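Local structure of oxygen-independent coproporphyrinogen III oxidase (Escherichia coli, 1OLT) at residues A[129-133]-A[134-138]; A[174-177]-A[178-181]; A[267-270]-A[271-275]. The protein catalyses the anaerobic oxidative decarboxylation of two propionate groups of coproporphyrinogen III to vinyl groups in heme biosynthesis, using S-adenosylmethionine and a [4Fe-4S] cluster. One frame throughout, in Å; residues are numbered along the deposited sequence. Where two conformers were deposited one is given.

Contact 1: residues A[129-133]-A[134-138]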
ATOM      1  N   LEU A 129      11.188 -20.805  -5.613  1.00 14.11           N
ATOM      2  CA  LEU A 129      12.421 -19.990  -5.695  1.00 14.51           C
ATOM      3  C   LEU A 129      12.643 -19.172  -4.398  1.00 13.78           C
ATOM      4  O   LEU A 129      13.758 -19.057  -3.898  1.00 13.89           O
ATOM      5  CB  LEU A 129      12.340 -18.994  -6.836  1.00 14.86           C
ATOM      6  CG  LEU A 129      12.562 -19.576  -8.221  1.00 17.03           C
ATOM      7  CD1 LEU A 129      12.159 -18.540  -9.232  1.00 15.22           C
ATOM      8  CD2 LEU A 129      14.007 -19.989  -8.361  1.00 18.45           C
ATOM      9  N   LEU A 130      11.568 -18.624  -3.882  1.00 12.93           N
ATOM     10  CA  LEU A 130      11.618 -17.748  -2.693  1.00 12.08           C
ATOM     11  C   LEU A 130      11.960 -18.606  -1.469  1.00 12.61           C
ATOM     12  O   LEU A 130      12.841 -18.227  -0.709  1.00 12.33           O
ATOM     13  CB  LEU A 130      10.275 -16.990  -2.525  1.00 11.32           C
ATOM     14  CG  LEU A 130      10.060 -15.901  -3.542  1.00 10.41           C
ATOM     15  CD1 LEU A 130       8.618 -15.410  -3.551  1.00 12.45           C
ATOM     16  CD2 LEU A 130      11.069 -14.734  -3.368  1.00 12.81           C
ATOM     17  N   ARG A 131      11.256 -19.737  -1.271  1.00 12.69           N
ATOM     18  CA  ARG A 131      11.424 -20.622  -0.114  1.00 14.03           C
ATOM     19  C   ARG A 131      12.792 -21.272  -0.083  1.00 14.00           C
ATOM     20  O   ARG A 131      13.298 -21.522   0.971  1.00 12.11           O
ATOM     21  CB  ARG A 131      10.414 -21.818  -0.068  1.00 14.66           C
ATOM     22  CG  ARG A 131       9.007 -21.352   0.289  1.00 19.48           C
ATOM     23  CD  ARG A 131       8.019 -22.461   0.696  1.00 22.34           C
ATOM     24  NE  ARG A 131       6.679 -21.872   0.926  1.00 25.94           N
ATOM     25  CZ  ARG A 131       6.215 -21.309   2.070  1.00 27.82           C
ATOM     26  NH1 ARG A 131       6.950 -21.192   3.196  1.00 26.55           N
ATOM     27  NH2 ARG A 131       4.966 -20.855   2.068  1.00 29.36           N
ATOM     28  N   GLU A 132      13.342 -21.571  -1.238  1.00 13.31           N
ATOM     29  CA  GLU A 132      14.641 -22.204  -1.275  1.00 15.11           C
ATOM     30  C   GLU A 132      15.759 -21.219  -1.164  1.00 14.18           C
ATOM     31  O   GLU A 132      16.857 -21.636  -0.910  1.00 14.69           O
ATOM     32  CB  GLU A 132      14.815 -23.038  -2.564  1.00 16.07           C
ATOM     33  CG  GLU A 132      13.919 -24.268  -2.473  1.00 20.35           C
ATOM     34  CD  GLU A 132      14.091 -25.221  -3.654  1.00 25.82           C
ATOM     35  OE1 GLU A 132      14.636 -24.789  -4.707  1.00 26.66           O
ATOM     36  OE2 GLU A 132      13.616 -26.368  -3.497  1.00 27.25           O
ATOM     37  N   ASN A 133      15.516 -19.929  -1.373  1.00 12.02           N
ATOM     38  CA  ASN A 133      16.595 -18.953  -1.321  1.00 12.60           C
ATOM     39  C   ASN A 133      16.578 -17.996  -0.125  1.00 12.75           C
ATOM     40  O   ASN A 133      17.565 -17.317   0.110  1.00 12.20           O
ATOM     41  CB  ASN A 133      16.642 -18.160  -2.623  1.00 12.24           C
ATOM     42  CG  ASN A 133      17.251 -18.984  -3.726  1.00 15.04           C
ATOM     43  OD1 ASN A 133      18.424 -19.166  -3.714  1.00 15.98           O
ATOM     44  ND2 ASN A 133      16.416 -19.550  -4.646  1.00  7.54           N
ATOM     45  N   PHE A 134      15.462 -17.966   0.595  1.00 13.06           N
ATOM     46  CA  PHE A 134      15.323 -17.205   1.834  1.00 14.40           C
ATOM     47  C   PHE A 134      14.754 -18.138   2.891  1.00 14.76           C
ATOM     48  O   PHE A 134      14.007 -19.085   2.568  1.00 15.65           O
ATOM     49  CB  PHE A 134      14.347 -16.004   1.660  1.00 13.24           C
ATOM     50  CG  PHE A 134      14.773 -14.989   0.627  1.00 12.87           C
ATOM     51  CD1 PHE A 134      15.609 -13.959   0.956  1.00 11.98           C
ATOM     52  CD2 PHE A 134      14.283 -15.051  -0.684  1.00 13.93           C
ATOM     53  CE1 PHE A 134      15.957 -13.006   0.030  1.00 11.42           C
ATOM     54  CE2 PHE A 134      14.625 -14.118  -1.612  1.00 13.39           C
ATOM     55  CZ  PHE A 134      15.457 -13.090  -1.265  1.00 15.27           C
ATOM     56  N   GLN A 135      15.079 -17.867   4.135  1.00 14.61           N
ATOM     57  CA  GLN A 135      14.558 -18.600   5.267  1.00 16.18           C
ATOM     58  C   GLN A 135      13.253 -17.973   5.807  1.00 16.36           C
ATOM     59  O   GLN A 135      13.271 -16.919   6.423  1.00 16.39           O
ATOM     60  CB  GLN A 135      15.624 -18.664   6.385  1.00 16.34           C
ATOM     61  CG  GLN A 135      15.308 -19.792   7.369  1.00 22.70           C
ATOM     62  CD  GLN A 135      16.420 -20.105   8.376  1.00 26.91           C
ATOM     63  OE1 GLN A 135      17.633 -19.855   8.118  1.00 31.28           O
ATOM     64  NE2 GLN A 135      16.019 -20.681   9.532  1.00 28.21           N
ATOM     65  N   PHE A 136      12.137 -18.660   5.588  1.00 16.63           N
ATOM     66  CA  PHE A 136      10.815 -18.169   5.972  1.00 16.70           C
ATOM     67  C   PHE A 136      10.489 -18.616   7.369  1.00 16.25           C
ATOM     68  O   PHE A 136      10.678 -19.804   7.708  1.00 14.78           O
ATOM     69  CB  PHE A 136       9.737 -18.742   5.055  1.00 16.39           C
ATOM     70  CG  PHE A 136       9.570 -18.005   3.799  1.00 17.56           C
ATOM     71  CD1 PHE A 136      10.618 -17.924   2.876  1.00 18.48           C
ATOM     72  CD2 PHE A 136       8.393 -17.388   3.513  1.00 20.36           C
ATOM     73  CE1 PHE A 136      10.467 -17.255   1.704  1.00 17.81           C
ATOM     74  CE2 PHE A 136       8.237 -16.676   2.320  1.00 18.06           C
ATOM     75  CZ  PHE A 136       9.294 -16.611   1.433  1.00 20.68           C
ATOM     76  N   ASN A 137       9.996 -17.687   8.190  1.00 15.71           N
ATOM     77  CA  ASN A 137       9.428 -18.079   9.484  1.00 16.56           C
ATOM     78  C   ASN A 137       8.171 -18.945   9.186  1.00 17.06           C
ATOM     79  O   ASN A 137       7.434 -18.716   8.220  1.00 15.06           O
ATOM     80  CB  ASN A 137       9.007 -16.878  10.357  1.00 16.05           C
ATOM     81  CG  ASN A 137      10.168 -16.018  10.792  1.00 16.33           C
ATOM     82  OD1 ASN A 137      11.329 -16.443  10.749  1.00 16.49           O
ATOM     83  ND2 ASN A 137       9.864 -14.791  11.241  1.00 14.62           N
ATOM     84  N   ALA A 138       7.929 -19.915  10.045  1.00 17.36           N
ATOM     85  CA  ALA A 138       6.775 -20.807   9.889  1.00 18.38           C
ATOM     86  C   ALA A 138       5.434 -20.055   9.964  1.00 18.28           C
ATOM     87  O   ALA A 138       4.439 -20.447   9.318  1.00 18.23           O
ATOM     88  CB  ALA A 138       6.846 -21.934  10.977  1.00 18.70           C
TER
HETATM   89  O   HOH W   1      12.177 -21.130   3.654  1.00 29.74           O
HETATM   90  O   HOH W   2       6.070 -19.885   6.104  1.00 35.03           O
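Leu130 meets two phenylalanines, Phe134 and Phe136, where helix 120-133 of the radical SAM core gives way to strand 136-137, a helix-to-strand junction of its alpha/beta fold. The Leu130 and Phe134 side chains cross obliquely, the methyl CD2 of Leu130 lying 4.0 Å from CE2 of Phe134. Phe136 comes to the same leucine nearer the backbone, with its CZ 4.1 Å from Leu130 CB. Both rings also turn an edge to Leu130 O: CE1 of Phe136 is 3.5 Å from this oxygen. The oxygen takes backbone N-H groups as well, from Asn133 and from Phe134, the latter bond bent to 140° at the hydrogen.

Arg131 runs at about a right angle to Phe136. Its guanidinium plane is inclined 44° to the ring, and CZ of Arg131 stands 5.2 Å from the centroid of the Phe136 ring, so any cation-pi attraction is weak; NH2 is instead bonded to Glu162 O. Around the junction, Leu130 packs on Leu108 and Trp110, and Phe134 on Leu53 and Leu55, of the neighbouring strands. With CG beside its own backbone N (chi1 -76°), Asn133 folds back along the helix, and its ND2 donates to a lone pair of Leu129 O, in the carbonyl plane, at 2.8 Å.

Contact 2: residues A[174-177]-A[178-181]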
ATOM      1  N   PHE A 174     -19.363  -2.222  -7.764  1.00 14.21           N
ATOM      2  CA  PHE A 174     -20.340  -3.164  -8.287  1.00 15.34           C
ATOM      3  C   PHE A 174     -21.303  -2.584  -9.333  1.00 15.42           C
ATOM      4  O   PHE A 174     -21.958  -3.335 -10.084  1.00 15.60           O
ATOM      5  CB  PHE A 174     -21.235  -3.719  -7.141  1.00 14.89           C
ATOM      6  CG  PHE A 174     -20.564  -4.761  -6.328  1.00 16.33           C
ATOM      7  CD1 PHE A 174     -20.034  -5.871  -6.937  1.00 15.25           C
ATOM      8  CD2 PHE A 174     -20.438  -4.626  -4.945  1.00 15.23           C
ATOM      9  CE1 PHE A 174     -19.391  -6.908  -6.170  1.00 18.46           C
ATOM     10  CE2 PHE A 174     -19.766  -5.654  -4.157  1.00 20.67           C
ATOM     11  CZ  PHE A 174     -19.256  -6.783  -4.777  1.00 17.82           C
ATOM     12  N   ASN A 175     -21.379  -1.271  -9.406  1.00 15.07           N
ATOM     13  CA  ASN A 175     -22.254  -0.598 -10.365  1.00 14.35           C
ATOM     14  C   ASN A 175     -21.864  -0.919 -11.821  1.00 14.17           C
ATOM     15  O   ASN A 175     -20.699  -0.727 -12.253  1.00 13.33           O
ATOM     16  CB  ASN A 175     -22.181   0.907 -10.113  1.00 14.79           C
ATOM     17  CG  ASN A 175     -23.137   1.691 -10.991  1.00 15.06           C
ATOM     18  OD1 ASN A 175     -22.968   1.756 -12.242  1.00 13.34           O
ATOM     19  ND2 ASN A 175     -24.198   2.229 -10.365  1.00 16.24           N
ATOM     20  N   LYS A 176     -22.814  -1.453 -12.566  1.00 13.45           N
ATOM     21  CA  LYS A 176     -22.564  -1.946 -13.905  1.00 13.86           C
ATOM     22  C   LYS A 176     -22.221  -0.852 -14.947  1.00 13.30           C
ATOM     23  O   LYS A 176     -21.430  -1.071 -15.811  1.00 12.89           O
ATOM     24  CB  LYS A 176     -23.805  -2.773 -14.399  1.00 14.94           C
ATOM     25  CG  LYS A 176     -24.113  -4.010 -13.452  1.00 16.54           C
ATOM     26  CD  LYS A 176     -22.832  -4.929 -13.254  1.00 14.32           C
ATOM     27  CE  LYS A 176     -22.435  -5.756 -14.437  1.00 15.26           C
ATOM     28  NZ  LYS A 176     -21.287  -6.591 -14.063  1.00 13.58           N
ATOM     29  N   GLU A 177     -22.852   0.304 -14.860  1.00 13.95           N
ATOM     30  CA  GLU A 177     -22.511   1.439 -15.742  1.00 14.34           C
ATOM     31  C   GLU A 177     -21.090   1.912 -15.477  1.00 13.62           C
ATOM     32  O   GLU A 177     -20.336   2.145 -16.390  1.00 13.44           O
ATOM     33  CB  GLU A 177     -23.519   2.581 -15.561  1.00 15.94           C
ATOM     34  CG  GLU A 177     -23.149   3.802 -16.338  1.00 19.30           C
ATOM     35  CD  GLU A 177     -24.171   4.938 -16.195  1.00 25.65           C
ATOM     36  OE1 GLU A 177     -24.753   5.147 -15.126  1.00 29.80           O
ATOM     37  OE2 GLU A 177     -24.340   5.657 -17.175  1.00 30.82           O
ATOM     38  N   VAL A 178     -20.718   2.049 -14.216  1.00 13.82           N
ATOM     39  CA  VAL A 178     -19.376   2.447 -13.847  1.00 13.24           C
ATOM     40  C   VAL A 178     -18.349   1.425 -14.410  1.00 12.99           C
ATOM     41  O   VAL A 178     -17.317   1.808 -15.021  1.00 14.38           O
ATOM     42  CB  VAL A 178     -19.231   2.588 -12.335  1.00 12.89           C
ATOM     43  CG1 VAL A 178     -17.808   2.862 -11.977  1.00 14.69           C
ATOM     44  CG2 VAL A 178     -20.180   3.706 -11.820  1.00 15.00           C
ATOM     45  N   GLN A 179     -18.637   0.139 -14.223  1.00 13.84           N
ATOM     46  CA  GLN A 179     -17.766  -0.948 -14.742  1.00 13.23           C
ATOM     47  C   GLN A 179     -17.572  -0.817 -16.246  1.00 12.82           C
ATOM     48  O   GLN A 179     -16.447  -0.925 -16.737  1.00 13.14           O
ATOM     49  CB  GLN A 179     -18.312  -2.332 -14.412  1.00 14.10           C
ATOM     50  CG  GLN A 179     -18.266  -2.659 -12.925  1.00 14.32           C
ATOM     51  CD  GLN A 179     -18.777  -4.043 -12.606  1.00 15.40           C
ATOM     52  OE1 GLN A 179     -19.127  -4.816 -13.511  1.00 14.05           O
ATOM     53  NE2 GLN A 179     -18.741  -4.395 -11.303  1.00 11.69           N
ATOM     54  N   ARG A 180     -18.655  -0.562 -16.959  0.80 12.89           N
ATOM     55  CA  ARG A 180     -18.574  -0.454 -18.395  0.80 13.69           C
ATOM     56  C   ARG A 180     -17.717   0.739 -18.801  0.80 14.11           C
ATOM     57  O   ARG A 180     -16.864   0.604 -19.699  0.80 14.44           O
ATOM     58  CB  ARG A 180     -19.943  -0.334 -18.989  0.80 14.24           C
ATOM     59  CG  ARG A 180     -20.005  -0.157 -20.468  0.80 14.81           C
ATOM     60  CD  ARG A 180     -21.385  -0.526 -20.976  0.80 18.59           C
ATOM     61  NE  ARG A 180     -21.561  -2.010 -20.914  0.80 16.99           N
ATOM     62  CZ  ARG A 180     -22.472  -2.650 -21.573  0.80 17.00           C
ATOM     63  NH1 ARG A 180     -23.350  -1.997 -22.441  0.80 16.95           N
ATOM     64  NH2 ARG A 180     -22.512  -3.940 -21.400  0.80 15.61           N
ATOM     65  N   LEU A 181     -17.919   1.881 -18.144  1.00 13.50           N
ATOM     66  CA  LEU A 181     -17.122   3.099 -18.430  1.00 14.05           C
ATOM     67  C   LEU A 181     -15.624   3.000 -18.125  1.00 13.62           C
ATOM     68  O   LEU A 181     -14.826   3.740 -18.693  1.00 13.80           O
ATOM     69  CB  LEU A 181     -17.706   4.309 -17.727  1.00 14.18           C
ATOM     70  CG  LEU A 181     -19.086   4.657 -18.219  1.00 16.40           C
ATOM     71  CD1 LEU A 181     -19.671   5.652 -17.248  1.00 19.32           C
ATOM     72  CD2 LEU A 181     -19.145   5.252 -19.668  1.00 19.17           C
TER
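Gln179 OE1 receives the ammonium of Lys176, with NZ 2.8 Å away, and also the backbone N-H of Gln186. NZ approaches tilted from the plane of the Gln179 amide. Bends at chi2 and chi3 curl the lysine back over the first turn, which is how the chain reaches a residue three positions on; the ammonium also forms a salt bridge with Glu185. The other end of the amide is held too, since NE2 donates to Asp173 O, so both ends fix the rotation of the Gln179 group.

Asn175 caps the backbone of the first turn. Its CG lies anti to the backbone N (chi1 -176°), a setting that carries OD1 to Val178 N at 3.0 Å, in a nearly straight bond of 169°. The asparagine crosses Val178 at about a right angle, with OD1 3.4 Å from the methyl CG2. Farther along, Glu177 and Leu181 lie side by side, CG of the former 4.0 Å from CD1 of the latter. Asn175 O accepts from Gln179 N at 3.0 Å, so side chain and carbonyl both accept N-H groups of the first turn. This is an asparagine N-cap on helix 176-182, which follows the radical SAM core strand 166-172 and precedes Arg184, which binds the second S-adenosylmethionine.

Contact 3: residues A[267-270]-A[271-275]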
ATOM      1  N   LEU A 267     -17.246  14.459  -1.636  1.00 15.98           N
ATOM      2  CA  LEU A 267     -17.280  14.674  -0.205  1.00 17.30           C
ATOM      3  C   LEU A 267     -18.462  13.967   0.418  1.00 16.52           C
ATOM      4  O   LEU A 267     -18.318  13.416   1.498  1.00 16.94           O
ATOM      5  CB  LEU A 267     -17.382  16.161   0.193  1.00 17.82           C
ATOM      6  CG  LEU A 267     -16.146  17.013  -0.119  1.00 22.77           C
ATOM      7  CD1 LEU A 267     -16.329  18.421   0.266  1.00 26.55           C
ATOM      8  CD2 LEU A 267     -14.917  16.437   0.553  1.00 26.95           C
ATOM      9  N   ASP A 268     -19.605  14.000  -0.245  1.00 14.85           N
ATOM     10  CA  ASP A 268     -20.794  13.327   0.277  1.00 14.29           C
ATOM     11  C   ASP A 268     -20.572  11.780   0.207  1.00 14.03           C
ATOM     12  O   ASP A 268     -20.927  11.088   1.133  1.00 11.74           O
ATOM     13  CB  ASP A 268     -22.050  13.699  -0.465  1.00 13.18           C
ATOM     14  CG  ASP A 268     -22.504  15.123  -0.159  1.00 16.30           C
ATOM     15  OD1 ASP A 268     -22.005  15.802   0.817  1.00 15.41           O
ATOM     16  OD2 ASP A 268     -23.385  15.621  -0.856  1.00 17.98           O
ATOM     17  N   ILE A 269     -19.931  11.285  -0.849  1.00 14.35           N
ATOM     18  CA  ILE A 269     -19.565   9.857  -0.945  1.00 13.55           C
ATOM     19  C   ILE A 269     -18.696   9.472   0.200  1.00 14.54           C
ATOM     20  O   ILE A 269     -18.946   8.459   0.861  1.00 15.04           O
ATOM     21  CB  ILE A 269     -18.964   9.515  -2.220  1.00 13.65           C
ATOM     22  CG1 ILE A 269     -20.000   9.620  -3.307  1.00 13.29           C
ATOM     23  CG2 ILE A 269     -18.367   8.019  -2.164  1.00 13.85           C
ATOM     24  CD1 ILE A 269     -19.387   9.586  -4.734  1.00 14.56           C
ATOM     25  N   LEU A 270     -17.708  10.289   0.515  1.00 14.44           N
ATOM     26  CA  LEU A 270     -16.761   9.920   1.536  1.00 14.34           C
ATOM     27  C   LEU A 270     -17.409   9.968   2.918  1.00 14.71           C
ATOM     28  O   LEU A 270     -17.224   9.045   3.697  1.00 13.61           O
ATOM     29  CB  LEU A 270     -15.549  10.811   1.500  1.00 14.74           C
ATOM     30  CG  LEU A 270     -14.536  10.512   2.597  1.00 16.93           C
ATOM     31  CD1 LEU A 270     -14.091   9.085   2.540  1.00 17.76           C
ATOM     32  CD2 LEU A 270     -13.365  11.444   2.516  1.00 19.71           C
ATOM     33  N   GLN A 271     -18.171  11.031   3.207  1.00 14.49           N
ATOM     34  CA  GLN A 271     -18.777  11.185   4.484  1.00 14.91           C
ATOM     35  C   GLN A 271     -19.758  10.031   4.773  1.00 14.42           C
ATOM     36  O   GLN A 271     -19.737   9.463   5.859  1.00 12.96           O
ATOM     37  CB  GLN A 271     -19.517  12.522   4.594  1.00 16.27           C
ATOM     38  CG  GLN A 271     -20.387  12.616   5.868  1.00 16.91           C
ATOM     39  CD  GLN A 271     -20.938  14.006   6.105  1.00 22.69           C
ATOM     40  OE1 GLN A 271     -21.040  14.796   5.160  1.00 24.82           O
ATOM     41  NE2 GLN A 271     -21.323  14.297   7.359  1.00 18.26           N
ATOM     42  N   GLU A 272     -20.572   9.691   3.783  0.70 14.26           N
ATOM     43  CA  GLU A 272     -21.580   8.653   3.933  0.70 14.28           C
ATOM     44  C   GLU A 272     -20.900   7.252   4.042  0.70 13.40           C
ATOM     45  O   GLU A 272     -21.332   6.407   4.810  0.70 12.52           O
ATOM     46  CB  GLU A 272     -22.583   8.714   2.757  0.70 14.65           C
ATOM     47  CG  GLU A 272     -23.397   9.983   2.724  0.70 16.67           C
ATOM     48  CD  GLU A 272     -24.252  10.161   1.472  0.70 18.34           C
ATOM     49  OE1 GLU A 272     -24.350   9.228   0.614  0.70 18.01           O
ATOM     50  OE2 GLU A 272     -24.836  11.264   1.365  0.70 20.42           O
ATOM     51  N   THR A 273     -19.805   7.065   3.319  1.00 12.66           N
ATOM     52  CA  THR A 273     -19.023   5.838   3.362  1.00 11.76           C
ATOM     53  C   THR A 273     -18.503   5.579   4.777  1.00 11.91           C
ATOM     54  O   THR A 273     -18.645   4.475   5.306  1.00 10.92           O
ATOM     55  CB  THR A 273     -17.874   5.917   2.334  1.00 10.50           C
ATOM     56  OG1 THR A 273     -18.461   5.835   1.015  1.00 11.55           O
ATOM     57  CG2 THR A 273     -17.004   4.730   2.427  1.00 12.42           C
ATOM     58  N   ILE A 274     -17.902   6.596   5.383  1.00 12.22           N
ATOM     59  CA  ILE A 274     -17.333   6.465   6.702  1.00 11.78           C
ATOM     60  C   ILE A 274     -18.481   6.140   7.660  1.00 12.28           C
ATOM     61  O   ILE A 274     -18.327   5.209   8.437  1.00 13.57           O
ATOM     62  CB  ILE A 274     -16.547   7.716   7.123  1.00 12.06           C
ATOM     63  CG1 ILE A 274     -15.246   7.888   6.328  1.00 14.11           C
ATOM     64  CG2 ILE A 274     -16.269   7.735   8.644  1.00 13.71           C
ATOM     65  CD1 ILE A 274     -14.644   9.284   6.535  1.00 15.19           C
ATOM     66  N   ALA A 275     -19.602   6.872   7.632  1.00 11.20           N
ATOM     67  CA  ALA A 275     -20.721   6.541   8.488  1.00 12.00           C
ATOM     68  C   ALA A 275     -21.291   5.120   8.303  1.00 11.80           C
ATOM     69  O   ALA A 275     -21.644   4.445   9.285  1.00 10.42           O
ATOM     70  CB  ALA A 275     -21.874   7.597   8.381  1.00 12.87           C
TER
HETATM   71  O   HOH W   3     -20.049  15.616   2.908  1.00 43.99           O
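Helix 263-279 of the radical SAM core packs one side against helix 219-232 and strand 207-212, and Ile269 and Thr273 stand one turn apart on that side. Their side chains lie alongside each other, pointing the same way. Thr273 OG1, beside its own backbone N (chi1 -71°), donates its proton to Ile269 O at 2.7 Å. The hydroxyl arrives 37° above the carbonyl plane, whereas Thr273 N, at 3.0 Å, comes from the opposite face, so one oxygen is gripped twice by a single residue. A valine in place of Thr273 would probably leave Ile269 O gripped by the backbone N-H alone of that residue, its second bond lost.

Ile269 and Thr273 both touch Phe222, and Ile269 and Leu270 reach Tyr212. Leu270 and Ile274 cross at a slant, their CD1 methyls 4.0 Å apart, and Ile274 continues onto Ile6 of the N-terminal loop.

The more polar side carries Asp268, Gln271 and Glu272. Water 3 lies 2.9 Å from Asp268 OD1 and 2.6 Å from Gln271 OE1. On the buried side, by contrast, the double grip on Ile269 O implies that the threonine hydroxyl is satisfied within the helix, by the carbonyl one turn back.

How the contacts relate
All three contacts are local and partly buried, and all belong to the radical SAM core. Contact 3 has one exposed touching residue to three buried; contacts 1 and 2 have as many exposed as buried. Contacts 2 and 3 are neighbours, with nearest atoms about 9 Å apart, and both pack on helix 219-232. Contact 1 is on the opposite side of the chain's centre from contact 3, their centres about 43 Å apart. The chemistry differs with position along the helix. Contact 1, at a C-terminal end, is largely aromatic and apolar; contact 2, at an N-terminal end, depends on amide and ammonium groups; contact 3, mid-helix, divides into a buried side and a more polar one.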